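Local coordinates for molybdenum-binding-protein (Azotobacter vinelandii, PDB 1H9M) that binds molybdate in the cytoplasm and probably serves in molybdenum homeostasis, at residues A[99-102]-A[108-111]. Residues are numbered along the deposited sequence; the frame is centred on the assembly and turned at random.
Sequences EVTL and TEIT
Leu102 and Ile110 form a hydrogen-bonded pair in the antiparallel beta hairpin of strands 97-104 and 109-115, part of the OB-like barrel of a TOBE domain. Two backbone bonds join them, Leu102 N to Ile110 O and Ile110 N to Leu102 O, each 2.8 Å long. Their side chains lie side by side on one face, Leu102 CB 3.9 Å from Ile110 CG2; Ile110 also packs on Phe12, Ala132 and Ile134.

One step along, Thr101 and Thr111 make the non-hydrogen-bonded pair, CA atoms 4.1 Å apart, and their side chains occupy the other face. Each hydroxyl sits beside its own backbone N, with chi1 near -60° in both, and this brings Thr101 OG1 and Thr111 OG1 to 3.1 Å in a hydrogen bond that either could donate. The two methyls diverge: Thr101 CG2 meets Glu109 OE1, while Thr111 CG2 comes unusually close to Glu99 CG, 3.3 Å. With CG anti to the backbone N (chi1 -179°), the extended chain of Glu99 carries its carboxylate along Thr111, OE2 lying 3.5 Å from Thr111 CG2.

Farther out, the side chain of Glu99 is about 6 Å from a bound molybdate and packs on Thr115 of a second subunit. Asn10 OD1 accepts a hydrogen bond from Thr111 N, and Glu109, whose OE1 faces the Thr101 methyl, uses OE2 for a salt bridge to Lys89 NZ.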
ATOM      1  N   GLU A  99     -12.768   5.298  10.639  1.00 17.65           N
ATOM      2  CA  GLU A  99     -12.904   3.932  10.117  1.00 21.28           C
ATOM      3  C   GLU A  99     -14.324   3.811   9.580  1.00 20.62           C
ATOM      4  O   GLU A  99     -15.294   4.048  10.328  1.00 22.15           O
ATOM      5  CB  GLU A  99     -12.636   2.915  11.235  1.00 24.12           C
ATOM      6  CG  GLU A  99     -12.718   1.446  10.877  1.00 31.45           C
ATOM      7  CD  GLU A  99     -12.294   0.532  12.031  1.00 30.15           C
ATOM      8  OE1 GLU A  99     -12.097   1.047  13.152  1.00 49.02           O
ATOM      9  OE2 GLU A  99     -12.142  -0.694  11.874  1.00 39.94           O
ATOM     10  N   VAL A 100     -14.449   3.580   8.310  1.00 16.04           N
ATOM     11  CA  VAL A 100     -15.774   3.490   7.661  1.00 16.59           C
ATOM     12  C   VAL A 100     -16.053   2.050   7.290  1.00 19.38           C
ATOM     13  O   VAL A 100     -15.276   1.461   6.520  1.00 20.02           O
ATOM     14  CB  VAL A 100     -15.816   4.370   6.423  1.00 16.25           C
ATOM     15  CG1 VAL A 100     -17.190   4.300   5.714  1.00 21.21           C
ATOM     16  CG2 VAL A 100     -15.544   5.836   6.724  1.00 19.65           C
ATOM     17  N   THR A 101     -17.189   1.470   7.736  1.00 16.72           N
ATOM     18  CA  THR A 101     -17.510   0.113   7.240  1.00 17.89           C
ATOM     19  C   THR A 101     -18.713   0.204   6.287  1.00 21.55           C
ATOM     20  O   THR A 101     -19.665   0.931   6.591  1.00 22.91           O
ATOM     21  CB  THR A 101     -17.866  -0.764   8.442  1.00 26.32           C
ATOM     22  OG1 THR A 101     -16.731  -0.926   9.325  1.00 25.92           O
ATOM     23  CG2 THR A 101     -18.331  -2.169   8.068  1.00 31.20           C
ATOM     24  N   LEU A 102     -18.613  -0.481   5.141  1.00 20.95           N
ATOM     25  CA  LEU A 102     -19.742  -0.520   4.188  1.00 23.23           C
ATOM     26  C   LEU A 102     -20.303  -1.953   4.206  1.00 29.09           C
ATOM     27  O   LEU A 102     -19.609  -2.933   4.434  1.00 28.52           O
ATOM     28  CB  LEU A 102     -19.306  -0.322   2.742  1.00 27.06           C
ATOM     29  CG  LEU A 102     -18.416   0.837   2.350  1.00 27.36           C
ATOM     30  CD1 LEU A 102     -18.222   0.880   0.832  1.00 27.03           C
ATOM     31  CD2 LEU A 102     -18.930   2.199   2.802  1.00 28.15           C
ATOM     32  N   THR A 108     -21.724  -8.938   2.786  1.00 52.67           N
ATOM     33  CA  THR A 108     -20.289  -8.866   3.044  1.00 47.80           C
ATOM     34  C   THR A 108     -19.969  -7.435   3.473  1.00 44.14           C
ATOM     35  O   THR A 108     -20.524  -6.520   2.843  1.00 46.05           O
ATOM     36  CB  THR A 108     -19.505  -9.265   1.793  1.00 54.54           C
ATOM     37  OG1 THR A 108     -19.834 -10.627   1.485  1.00 58.38           O
ATOM     38  CG2 THR A 108     -18.017  -9.081   1.997  1.00 57.18           C
ATOM     39  N   GLU A 109     -19.161  -7.239   4.499  1.00 33.90           N
ATOM     40  CA  GLU A 109     -18.819  -5.880   4.939  1.00 30.06           C
ATOM     41  C   GLU A 109     -17.392  -5.520   4.472  1.00 25.46           C
ATOM     42  O   GLU A 109     -16.596  -6.453   4.492  1.00 29.61           O
ATOM     43  CB  GLU A 109     -18.746  -5.816   6.462  1.00 36.05           C
ATOM     44  CG  GLU A 109     -20.054  -5.937   7.213  1.00 48.72           C
ATOM     45  CD  GLU A 109     -19.866  -5.783   8.709  1.00 53.58           C
ATOM     46  OE1 GLU A 109     -18.747  -5.477   9.181  1.00 56.96           O
ATOM     47  OE2 GLU A 109     -20.865  -5.948   9.441  1.00 66.12           O
ATOM     48  N   ILE A 110     -17.085  -4.238   4.256  1.00 21.15           N
ATOM     49  CA  ILE A 110     -15.666  -3.933   3.936  1.00 23.49           C
ATOM     50  C   ILE A 110     -15.320  -2.689   4.733  1.00 21.90           C
ATOM     51  O   ILE A 110     -16.194  -1.833   4.836  1.00 22.68           O
ATOM     52  CB  ILE A 110     -15.392  -3.690   2.443  1.00 22.51           C
ATOM     53  CG1 ILE A 110     -13.929  -3.254   2.182  1.00 26.24           C
ATOM     54  CG2 ILE A 110     -16.307  -2.646   1.873  1.00 27.68           C
ATOM     55  CD1 ILE A 110     -13.341  -3.639   0.847  1.00 29.41           C
ATOM     56  N   THR A 111     -14.154  -2.639   5.394  1.00 18.95           N
ATOM     57  CA  THR A 111     -13.842  -1.481   6.204  1.00 18.66           C
ATOM     58  C   THR A 111     -12.679  -0.730   5.526  1.00 20.50           C
ATOM     59  O   THR A 111     -11.694  -1.341   5.087  1.00 19.64           O
ATOM     60  CB  THR A 111     -13.416  -1.985   7.580  1.00 27.11           C
ATOM     61  OG1 THR A 111     -14.556  -2.717   8.143  1.00 27.67           O
ATOM     62  CG2 THR A 111     -13.024  -0.872   8.532  1.00 27.18           C
TER